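Local coordinates for GDP-6-deoxy-D-mannose reductase (Pseudomonas aeruginosa, PDB 6X3B), which probably catalyses the NADPH-dependent reduction of GDP-4-dehydro-6-deoxy-D-mannose to GDP-rhamnose, a sugar donor for the O-antigen of lipopolysaccharide, at residues A[58-61]-A[65-68]; A[106-111]-A[159-164]; A[256-261]-A[304-309]; A[184-187]-A[192-195]. All blocks are in the same frame, centred on the assembly; numbering follows the deposited sequence.

Contact 1: residues A[58-61]-A[65-68]; sequences YDLL and SLGD. With NDP (NADPH dihydro-nicotinamide-adenine-dinucleotide phosphate), chain E.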
# COMPACT_ATOMS: atom_id res chain seq x y z
N TYR A 58 -6.65 23.76 9.61
CA TYR A 58 -7.39 22.75 8.88
C TYR A 58 -7.09 21.38 9.46
O TYR A 58 -6.09 21.17 10.14
CB TYR A 58 -7.08 22.81 7.36
CG TYR A 58 -5.64 22.55 7.03
CD1 TYR A 58 -4.71 23.59 6.99
CD2 TYR A 58 -5.20 21.26 6.76
CE1 TYR A 58 -3.38 23.34 6.69
CE2 TYR A 58 -3.88 21.00 6.45
CZ TYR A 58 -2.98 22.04 6.41
OH TYR A 58 -1.67 21.76 6.13
N ASP A 59 -8.02 20.47 9.21
CA ASP A 59 -7.91 19.08 9.64
C ASP A 59 -8.10 18.21 8.41
O ASP A 59 -9.16 18.25 7.78
CB ASP A 59 -8.96 18.75 10.71
CG ASP A 59 -8.70 17.43 11.40
OD1 ASP A 59 -8.12 16.52 10.75
OD2 ASP A 59 -9.06 17.31 12.59
N LEU A 60 -7.09 17.40 8.10
CA LEU A 60 -7.16 16.54 6.92
C LEU A 60 -8.27 15.51 7.02
O LEU A 60 -8.74 15.01 5.98
CB LEU A 60 -5.80 15.87 6.71
CG LEU A 60 -4.72 16.83 6.19
CD1 LEU A 60 -3.34 16.22 6.25
CD2 LEU A 60 -5.04 17.26 4.77
N LEU A 61 -8.70 15.19 8.24
CA LEU A 61 -9.86 14.33 8.46
C LEU A 61 -11.19 15.00 8.15
O LEU A 61 -12.21 14.30 8.13
CB LEU A 61 -9.88 13.86 9.91
CG LEU A 61 -8.71 12.97 10.35
CD1 LEU A 61 -8.77 12.74 11.84
CD2 LEU A 61 -8.77 11.67 9.60
N SER A 65 -13.01 21.57 6.07
CA SER A 65 -11.96 22.50 6.48
C SER A 65 -10.93 22.74 5.38
O SER A 65 -10.07 23.62 5.53
CB SER A 65 -11.28 22.00 7.76
OG SER A 65 -10.32 20.98 7.49
N LEU A 66 -10.97 21.97 4.29
CA LEU A 66 -9.97 22.10 3.24
C LEU A 66 -10.41 22.99 2.09
O LEU A 66 -9.56 23.47 1.34
CB LEU A 66 -9.59 20.71 2.69
CG LEU A 66 -9.25 19.70 3.78
CD1 LEU A 66 -9.00 18.31 3.20
CD2 LEU A 66 -8.03 20.15 4.56
N GLY A 67 -11.71 23.24 1.97
CA GLY A 67 -12.28 23.91 0.82
C GLY A 67 -11.59 25.16 0.33
O GLY A 67 -11.20 25.22 -0.85
N ASP A 68 -11.41 26.15 1.20
CA ASP A 68 -10.91 27.47 0.81
C ASP A 68 -9.44 27.69 1.19
O ASP A 68 -9.04 28.83 1.44
CB ASP A 68 -11.77 28.57 1.44
CG ASP A 68 -13.21 28.52 0.97
OD1 ASP A 68 -13.52 29.11 -0.10
OD2 ASP A 68 -14.05 27.92 1.68
PA NDP E . 5.51 15.97 12.84
O1A NDP E . 4.74 14.92 13.57
O2A NDP E . 6.55 16.73 13.58
O5B NDP E . 4.49 16.99 12.15
C5B NDP E . 3.22 16.50 11.66
C4B NDP E . 2.44 17.65 11.08
O4B NDP E . 1.18 17.16 10.56
C3B NDP E . 2.08 18.78 12.05
O3B NDP E . 2.23 20.05 11.43
C2B NDP E . 0.62 18.48 12.40
O2B NDP E . -0.07 19.68 12.74
C1B NDP E . 0.12 17.94 11.07
N9A NDP E . -1.07 17.11 11.18
C8A NDP E . -1.19 15.94 11.89
N7A NDP E . -2.39 15.41 11.82
C5A NDP E . -3.10 16.29 11.01
C6A NDP E . -4.43 16.29 10.55
N6A NDP E . -5.29 15.33 10.87
N1A NDP E . -4.83 17.32 9.76
C2A NDP E . -3.93 18.26 9.45
N3A NDP E . -2.66 18.37 9.83
C4A NDP E . -2.30 17.34 10.61
O3 NDP E . 6.19 15.30 11.55
PN NDP E . 7.66 15.47 10.95
O1N NDP E . 7.84 16.89 10.52
O2N NDP E . 8.64 14.89 11.91
O5D NDP E . 7.57 14.53 9.65
C5D NDP E . 7.25 15.14 8.37
C4D NDP E . 7.03 14.05 7.36
O4D NDP E . 8.25 13.28 7.21
C3D NDP E . 5.93 13.03 7.70
O3D NDP E . 5.20 12.65 6.54
C2D NDP E . 6.74 11.88 8.28
O2D NDP E . 6.07 10.63 8.17
C1D NDP E . 8.00 11.92 7.43
N1N NDP E . 9.18 11.32 8.12
C2N NDP E . 9.79 11.97 9.16
C3N NDP E . 10.96 11.51 9.71
C7N NDP E . 11.41 12.11 10.99
O7N NDP E . 12.42 11.66 11.55
N7N NDP E . 10.71 13.12 11.49
C4N NDP E . 11.71 10.44 8.99
C5N NDP E . 10.93 9.79 7.92
C6N NDP E . 9.67 10.10 7.72
P2B NDP E . -0.59 19.64 14.27
O1X NDP E . -1.30 20.96 14.49
O2X NDP E . -1.53 18.46 14.39
O3X NDP E . 0.63 19.49 15.15
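Ser65 OG has two backbone partners. It accepts from Asp59 N at 2.9 Å in a nearly straight bond (168°) and is also hydrogen-bonded to Glu62 O. The first torsion of Ser65 sets OG between its own N and carbonyl carbon (chi1 80°), facing the backbone of 58-61. The Ser65 carbonyl is less well served. Its O is buried against Tyr58 CB and has no polar partner in the model. Beside this polar link, Leu66 CD2 touches Tyr58 CD2 at 3.8 Å. The same methyl lies 4.2 Å from Leu60 CD2, and its side chain crosses both partners at about a right angle. Helix 93-114 packs against both segments, Leu107 on Leu60 and Ala110 on Leu66.

Asp59 and Leu60 bond the adenine. Asp59 OD1 accepts from Leu61 N at 2.9 Å, from above the carboxylate plane, and so forms an Asx turn. OD1 also takes the adenine amino group, N6A of NDP, at 3.1 Å. Leu60 N gives a straight bond to N1A of NDP, 2.8 Å long. This pairing of an aspartate carboxylate and the next backbone N-H with the adenine edge is characteristic of the Rossmann-fold coenzyme site in the epimerase/dehydratase family.

Contact 2: residues A[106-111]-A[159-164]; sequences NLLQAL and ESLCLQ
Leu108 meets Leu161 and Cys162 through one methyl group, CD1, and the contact is wholly apolar. No hydrogen bond crosses between the two helices. Leu108 CD1 lies 4.1 Å from Leu161 CD2 and makes an equally close approach to Cys162 SG, also 4.1 Å. The methyl therefore rests against both a branched side chain and a sulfur atom. The Leu108 and Leu161 side chains run antiparallel, side by side. The first torsion of Leu161, with CG opposite N (chi1 174°), carries that branch toward Leu108 CD1. All three side chains are buried. The closest CA atoms, those of Leu108 and Cys162, are 8.0 Å apart.

The two segments belong to helices 93-114 and 150-169 of the Rossmann-like coenzyme domain. Both helices pack on the parallel strands 119-123 and 172-182. Phe120 of strand 119-123 touches both Leu108 and Cys162, and Val173 of strand 172-182 also meets Cys162. Both helices also meet the second subunit: Leu161 touches Val153, Ser160 touches Leu156 and Gln109 touches Pro93, all three partners on that subunit. This is consistent with the four-helix dimer interface common in short-chain dehydrogenase/reductase relatives.

The polar interactions run elsewhere. Within each helix the regular bonds continue, such as Leu111 N to Leu107 O at 2.9 Å and Gln164 N to Ser160 O at 2.8 Å. Glu159 turns to the sheet side, where it forms a salt bridge with Arg177 and a hydrogen bond with Ser124.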
# COMPACT_ATOMS: atom_id res chain seq x y z
N ASN A 106 -8.42 12.97 1.23
CA ASN A 106 -9.21 14.19 1.34
C ASN A 106 -8.46 15.37 0.75
O ASN A 106 -9.05 16.20 0.04
CB ASN A 106 -9.60 14.47 2.80
CG ASN A 106 -10.58 13.46 3.34
OD1 ASN A 106 -11.33 12.84 2.57
ND2 ASN A 106 -10.60 13.30 4.66
N LEU A 107 -7.16 15.48 1.04
CA LEU A 107 -6.36 16.55 0.45
C LEU A 107 -6.37 16.48 -1.08
O LEU A 107 -6.56 17.49 -1.76
CB LEU A 107 -4.94 16.47 0.97
CG LEU A 107 -3.93 17.41 0.32
CD1 LEU A 107 -4.30 18.86 0.63
CD2 LEU A 107 -2.55 17.04 0.86
N LEU A 108 -6.15 15.29 -1.64
CA LEU A 108 -6.13 15.14 -3.09
C LEU A 108 -7.46 15.57 -3.70
O LEU A 108 -7.50 16.34 -4.67
CB LEU A 108 -5.81 13.69 -3.45
CG LEU A 108 -4.36 13.27 -3.13
CD1 LEU A 108 -4.22 11.73 -3.21
CD2 LEU A 108 -3.38 13.95 -4.10
N GLN A 109 -8.58 15.15 -3.09
CA GLN A 109 -9.89 15.51 -3.62
C GLN A 109 -10.17 17.01 -3.52
O GLN A 109 -10.78 17.60 -4.42
CB GLN A 109 -10.98 14.71 -2.91
CG GLN A 109 -10.82 13.24 -3.16
CD GLN A 109 -11.99 12.45 -2.67
OE1 GLN A 109 -12.37 12.56 -1.49
NE2 GLN A 109 -12.56 11.63 -3.55
N ALA A 110 -9.78 17.63 -2.39
CA ALA A 110 -9.94 19.07 -2.25
C ALA A 110 -9.14 19.82 -3.31
O ALA A 110 -9.63 20.78 -3.92
CB ALA A 110 -9.53 19.51 -0.84
N LEU A 111 -7.88 19.42 -3.51
CA LEU A 111 -7.06 20.02 -4.56
C LEU A 111 -7.72 19.84 -5.93
O LEU A 111 -7.78 20.79 -6.73
CB LEU A 111 -5.66 19.39 -4.56
CG LEU A 111 -4.70 19.85 -3.44
CD1 LEU A 111 -3.53 18.90 -3.25
CD2 LEU A 111 -4.19 21.27 -3.71
N GLU A 159 1.49 6.21 -0.56
CA GLU A 159 2.31 6.23 -1.78
C GLU A 159 1.51 5.72 -2.97
O GLU A 159 1.44 6.37 -4.02
CB GLU A 159 3.55 5.34 -1.61
CG GLU A 159 4.69 5.85 -0.76
CD GLU A 159 5.90 4.92 -0.87
OE1 GLU A 159 5.94 4.12 -1.84
OE2 GLU A 159 6.81 4.98 -0.02
N SER A 160 0.93 4.52 -2.83
CA SER A 160 0.17 3.89 -3.90
C SER A 160 -0.99 4.78 -4.34
O SER A 160 -1.22 4.99 -5.54
CB SER A 160 -0.36 2.53 -3.44
OG SER A 160 0.68 1.74 -2.93
N LEU A 161 -1.74 5.30 -3.36
CA LEU A 161 -2.85 6.20 -3.65
C LEU A 161 -2.38 7.41 -4.45
O LEU A 161 -2.94 7.71 -5.52
CB LEU A 161 -3.52 6.64 -2.34
CG LEU A 161 -4.62 7.69 -2.53
CD1 LEU A 161 -5.80 7.09 -3.31
CD2 LEU A 161 -5.09 8.27 -1.17
N CYS A 162 -1.35 8.11 -3.96
CA CYS A 162 -0.88 9.30 -4.68
C CYS A 162 -0.44 8.95 -6.10
O CYS A 162 -0.74 9.67 -7.06
CB CYS A 162 0.26 9.96 -3.93
SG CYS A 162 -0.32 10.72 -2.40
N LEU A 163 0.28 7.84 -6.26
CA LEU A 163 0.73 7.47 -7.59
C LEU A 163 -0.43 7.06 -8.47
O LEU A 163 -0.41 7.32 -9.68
CB LEU A 163 1.77 6.36 -7.51
CG LEU A 163 3.10 6.77 -6.89
CD1 LEU A 163 3.93 5.55 -6.52
CD2 LEU A 163 3.88 7.72 -7.83
N GLN A 164 -1.45 6.42 -7.89
CA GLN A 164 -2.67 6.12 -8.63
C GLN A 164 -3.36 7.39 -9.09
O GLN A 164 -3.86 7.46 -10.23
CB GLN A 164 -3.63 5.29 -7.78
CG GLN A 164 -4.94 4.91 -8.46
CD GLN A 164 -6.12 5.75 -7.99
OE1 GLN A 164 -6.75 6.46 -8.79
NE2 GLN A 164 -6.40 5.71 -6.69

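Contact 3: residues A[256-261]-A[304-309]; sequences RELIEL and ITIKQS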
# COMPACT_ATOMS: atom_id res chain seq x y z
N ARG A 256 26.47 4.57 18.44
CA ARG A 256 27.43 4.81 19.51
C ARG A 256 28.47 5.85 19.11
O ARG A 256 28.86 6.71 19.93
CB ARG A 256 28.12 3.49 19.90
CG ARG A 256 29.26 3.67 20.88
CD ARG A 256 29.97 2.37 21.13
NE ARG A 256 29.06 1.35 21.63
CZ ARG A 256 28.66 1.25 22.89
NH1 ARG A 256 29.09 2.11 23.81
NH2 ARG A 256 27.82 0.28 23.25
N GLU A 257 28.95 5.79 17.87
CA GLU A 257 29.91 6.78 17.39
C GLU A 257 29.28 8.17 17.29
O GLU A 257 29.95 9.17 17.57
CB GLU A 257 30.48 6.35 16.04
CG GLU A 257 31.44 5.17 16.15
CD GLU A 257 31.99 4.70 14.80
OE1 GLU A 257 31.85 5.45 13.81
OE2 GLU A 257 32.56 3.59 14.75
N LEU A 258 28.00 8.26 16.92
CA LEU A 258 27.34 9.56 16.95
C LEU A 258 27.24 10.10 18.38
O LEU A 258 27.48 11.29 18.61
CB LEU A 258 25.95 9.46 16.33
CG LEU A 258 25.93 9.12 14.85
CD1 LEU A 258 24.51 9.07 14.31
CD2 LEU A 258 26.74 10.18 14.13
N ILE A 259 26.90 9.24 19.35
CA ILE A 259 26.84 9.69 20.74
C ILE A 259 28.21 10.17 21.21
O ILE A 259 28.32 11.20 21.89
CB ILE A 259 26.31 8.57 21.65
CG1 ILE A 259 24.82 8.34 21.41
CG2 ILE A 259 26.53 8.92 23.13
CD1 ILE A 259 24.31 7.04 22.06
N GLU A 260 29.26 9.44 20.87
CA GLU A 260 30.61 9.87 21.22
C GLU A 260 30.96 11.21 20.59
O GLU A 260 31.57 12.07 21.23
CB GLU A 260 31.62 8.80 20.81
CG GLU A 260 31.62 7.59 21.78
CD GLU A 260 32.44 6.43 21.26
OE1 GLU A 260 33.51 6.13 21.85
OE2 GLU A 260 32.02 5.82 20.26
N LEU A 261 30.56 11.42 19.33
CA LEU A 261 30.82 12.71 18.68
C LEU A 261 30.02 13.83 19.33
O LEU A 261 30.52 14.96 19.45
CB LEU A 261 30.53 12.62 17.18
CG LEU A 261 30.84 13.87 16.33
CD1 LEU A 261 32.29 14.28 16.52
CD2 LEU A 261 30.55 13.61 14.84
N ILE A 304 25.61 18.93 4.28
CA ILE A 304 25.85 19.22 5.69
C ILE A 304 26.61 18.05 6.31
O ILE A 304 26.19 16.90 6.16
CB ILE A 304 24.53 19.47 6.44
CG1 ILE A 304 23.74 20.60 5.78
CG2 ILE A 304 24.79 19.77 7.89
CD1 ILE A 304 24.43 21.94 5.87
N THR A 305 27.71 18.34 6.99
CA THR A 305 28.45 17.25 7.62
C THR A 305 27.74 16.80 8.90
O THR A 305 27.00 17.56 9.53
CB THR A 305 29.89 17.67 7.98
OG1 THR A 305 29.85 18.72 8.96
CG2 THR A 305 30.66 18.14 6.74
N ILE A 306 28.02 15.56 9.30
CA ILE A 306 27.41 15.05 10.52
C ILE A 306 27.82 15.90 11.72
O ILE A 306 26.99 16.23 12.57
CB ILE A 306 27.76 13.55 10.70
CG1 ILE A 306 27.10 12.99 11.96
CG2 ILE A 306 29.26 13.34 10.75
CD1 ILE A 306 25.64 13.35 12.08
N LYS A 307 29.09 16.30 11.79
CA LYS A 307 29.51 17.14 12.91
C LYS A 307 28.69 18.42 12.97
O LYS A 307 28.20 18.80 14.03
CB LYS A 307 31.00 17.44 12.82
CG LYS A 307 31.59 17.88 14.14
CD LYS A 307 33.11 17.88 14.12
CE LYS A 307 33.64 19.24 13.72
NZ LYS A 307 35.11 19.35 14.02
N GLN A 308 28.51 19.09 11.83
CA GLN A 308 27.68 20.30 11.86
C GLN A 308 26.26 19.98 12.31
O GLN A 308 25.65 20.75 13.07
CB GLN A 308 27.66 21.00 10.50
CG GLN A 308 26.72 22.19 10.50
CD GLN A 308 26.91 23.13 9.32
OE1 GLN A 308 27.77 22.90 8.46
NE2 GLN A 308 26.12 24.19 9.29
N SER A 309 25.70 18.85 11.85
CA SER A 309 24.34 18.48 12.24
C SER A 309 24.23 18.27 13.74
O SER A 309 23.26 18.68 14.37
CB SER A 309 23.89 17.19 11.55
OG SER A 309 23.77 17.39 10.16
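Leu258 makes the closer of the two leucine contacts with Ile306. Its CD2 comes within 3.6 Å of Ile306 CG1 and also lies 3.9 Å from Ile306 CD1. The two side chains cross obliquely. Ile306 CG1 is extended away from its backbone N (chi1 -179°), which carries it out to meet the leucine. One turn further on, Leu261 points at the other helix. Its CD2 lies 4.3 Å from Ile306 CG2 and 4.2 Å from Lys307 CA. Leu261 thus rests partly on the backbone of the first helical turn, while the end of the Lys307 side chain leads away. Thr305 is the N-cap of helix 306-320, and its OG1 accepts from Gln308 N at 3.2 Å. Ser309 N closes the first backbone bond, to Thr305 O.

The contact is plain apolar packing between helix 255-266 and the start of helix 306-320. Leu310 extends it along the second helix by touching both leucines. Towards the sheet, Leu258 rests on Phe222 of strand 219-224, and Ile306 packs on Ile182 at the end of strand 172-182.

Contact 4: residues A[184-187]-A[192-195]; sequences PGQK and IASA. With NDP (NADPH dihydro-nicotinamide-adenine-dinucleotide phosphate), chain E.
In Gln186, a chi1 of 177° carries CG away from N toward Ala193, and a chi2 of 64° bends the chain. The first torsion lays CG near Ala193 CB, 4.2 Å away on helix 191-203. The bend turns the amide back to the loop and to the coenzyme. Gln186 OE1 accepts from Lys187 N, the next residue, at 2.9 Å. This bond lies in the carbonyl plane, on a lone pair, and meets the C=O at 102°, well to its flank. It fixes which way round the amide sits.

Gln186 NE2 is then presented to the nicotinamide carboxamide. It donates to O7N of NDP at 2.7 Å. The returning bond, from N7N of NDP to Gln186 OE1, is weak at 3.4 Å. The two amides are thus paired, one bond strong and one slack. NE2 also makes a weak hydrogen bond to His181 O.

The contact between the segments themselves is small. Ala193 CB presses on Lys187 O at 3.4 Å, and no hydrogen bond joins the two. Lys187 sends its chain the other way, where NZ is hydrogen-bonded to Thr84, itself a partner of NDP. This loop, between strand 172-182 and helix 191-203, contributes Gln186 to the nicotinamide end of the coenzyme pocket in this Rossmann-fold reductase.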
# COMPACT_ATOMS: atom_id res chain seq x y z
N PRO A 184 17.17 20.25 14.90
CA PRO A 184 16.42 20.84 16.01
C PRO A 184 14.93 20.60 15.84
O PRO A 184 14.38 20.81 14.75
CB PRO A 184 16.77 22.33 15.93
CG PRO A 184 18.07 22.38 15.20
CD PRO A 184 18.07 21.20 14.24
N GLY A 185 14.28 20.14 16.91
CA GLY A 185 12.86 19.88 16.90
C GLY A 185 12.47 18.44 16.64
O GLY A 185 11.28 18.11 16.73
N GLN A 186 13.43 17.58 16.31
CA GLN A 186 13.15 16.16 16.10
C GLN A 186 12.51 15.55 17.36
O GLN A 186 12.65 16.07 18.46
CB GLN A 186 14.45 15.44 15.72
CG GLN A 186 14.36 13.93 15.55
CD GLN A 186 13.47 13.53 14.38
OE1 GLN A 186 12.27 13.78 14.39
NE2 GLN A 186 14.06 12.87 13.39
N LYS A 187 11.79 14.43 17.18
CA LYS A 187 11.16 13.74 18.30
C LYS A 187 12.19 13.32 19.34
O LYS A 187 13.17 12.66 19.01
CB LYS A 187 10.43 12.48 17.83
CG LYS A 187 9.28 12.67 16.90
CD LYS A 187 8.92 11.34 16.25
CE LYS A 187 7.93 11.53 15.12
NZ LYS A 187 6.60 11.12 15.63
N ILE A 192 19.28 9.80 19.08
CA ILE A 192 20.24 10.88 18.89
C ILE A 192 19.68 12.19 19.43
O ILE A 192 20.40 12.97 20.06
CB ILE A 192 20.65 11.01 17.42
CG1 ILE A 192 21.42 9.77 16.97
CG2 ILE A 192 21.49 12.29 17.22
CD1 ILE A 192 22.57 9.39 17.91
N ALA A 193 18.40 12.45 19.19
CA ALA A 193 17.79 13.66 19.74
C ALA A 193 17.79 13.61 21.26
O ALA A 193 18.10 14.60 21.92
CB ALA A 193 16.38 13.83 19.19
N SER A 194 17.46 12.46 21.84
CA SER A 194 17.45 12.35 23.29
C SER A 194 18.86 12.49 23.87
O SER A 194 19.04 13.14 24.91
CB SER A 194 16.84 11.01 23.71
OG SER A 194 17.03 10.77 25.09
N ALA A 195 19.85 11.88 23.22
CA ALA A 195 21.23 11.99 23.68
C ALA A 195 21.70 13.44 23.68
O ALA A 195 22.35 13.89 24.63
CB ALA A 195 22.16 11.13 22.80
PA NDP E . 5.51 15.97 12.84
O1A NDP E . 4.74 14.92 13.57
O2A NDP E . 6.55 16.73 13.58
O5B NDP E . 4.49 16.99 12.15
C5B NDP E . 3.22 16.50 11.66
C4B NDP E . 2.44 17.65 11.08
O4B NDP E . 1.18 17.16 10.56
C3B NDP E . 2.08 18.78 12.05
O3B NDP E . 2.23 20.05 11.43
C2B NDP E . 0.62 18.48 12.40
O2B NDP E . -0.07 19.68 12.74
C1B NDP E . 0.12 17.94 11.07
N9A NDP E . -1.07 17.11 11.18
C8A NDP E . -1.19 15.94 11.89
N7A NDP E . -2.39 15.41 11.82
C5A NDP E . -3.10 16.29 11.01
C6A NDP E . -4.43 16.29 10.55
N6A NDP E . -5.29 15.33 10.87
N1A NDP E . -4.83 17.32 9.76
C2A NDP E . -3.93 18.26 9.45
N3A NDP E . -2.66 18.37 9.83
C4A NDP E . -2.30 17.34 10.61
O3 NDP E . 6.19 15.30 11.55
PN NDP E . 7.66 15.47 10.95
O1N NDP E . 7.84 16.89 10.52
O2N NDP E . 8.64 14.89 11.91
O5D NDP E . 7.57 14.53 9.65
C5D NDP E . 7.25 15.14 8.37
C4D NDP E . 7.03 14.05 7.36
O4D NDP E . 8.25 13.28 7.21
C3D NDP E . 5.93 13.03 7.70
O3D NDP E . 5.20 12.65 6.54
C2D NDP E . 6.74 11.88 8.28
O2D NDP E . 6.07 10.63 8.17
C1D NDP E . 8.00 11.92 7.43
N1N NDP E . 9.18 11.32 8.12
C2N NDP E . 9.79 11.97 9.16
C3N NDP E . 10.96 11.51 9.71
C7N NDP E . 11.41 12.11 10.99
O7N NDP E . 12.42 11.66 11.55
N7N NDP E . 10.71 13.12 11.49
C4N NDP E . 11.71 10.44 8.99
C5N NDP E . 10.93 9.79 7.92
C6N NDP E . 9.67 10.10 7.72
P2B NDP E . -0.59 19.64 14.27
O1X NDP E . -1.30 20.96 14.49
O2X NDP E . -1.53 18.46 14.39
O3X NDP E . 0.63 19.49 15.15

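Contacts 1 and 4 hold opposite ends of one NADPH molecule: 58-61 takes the adenine and Gln186 the nicotinamide. Their centres are 30 Å apart, and their nearest atoms about 15 Å. Contact 2 touches contact 1 directly. Leu60 O and Asn106 ND2 probably form a hydrogen bond at 2.9 Å, and Leu66 CB packs on Ala110 CB at 3.7 Å. Contact 3 packs against the helix segment of contact 4, with Leu258 CB 3.7 Å from Ile192 CD1. It does not reach the coenzyme, which lies about 13 Å from the Leu258 side chain. Contacts 2 and 3 lie on opposite sides of the chain's centre, 37 Å between centres.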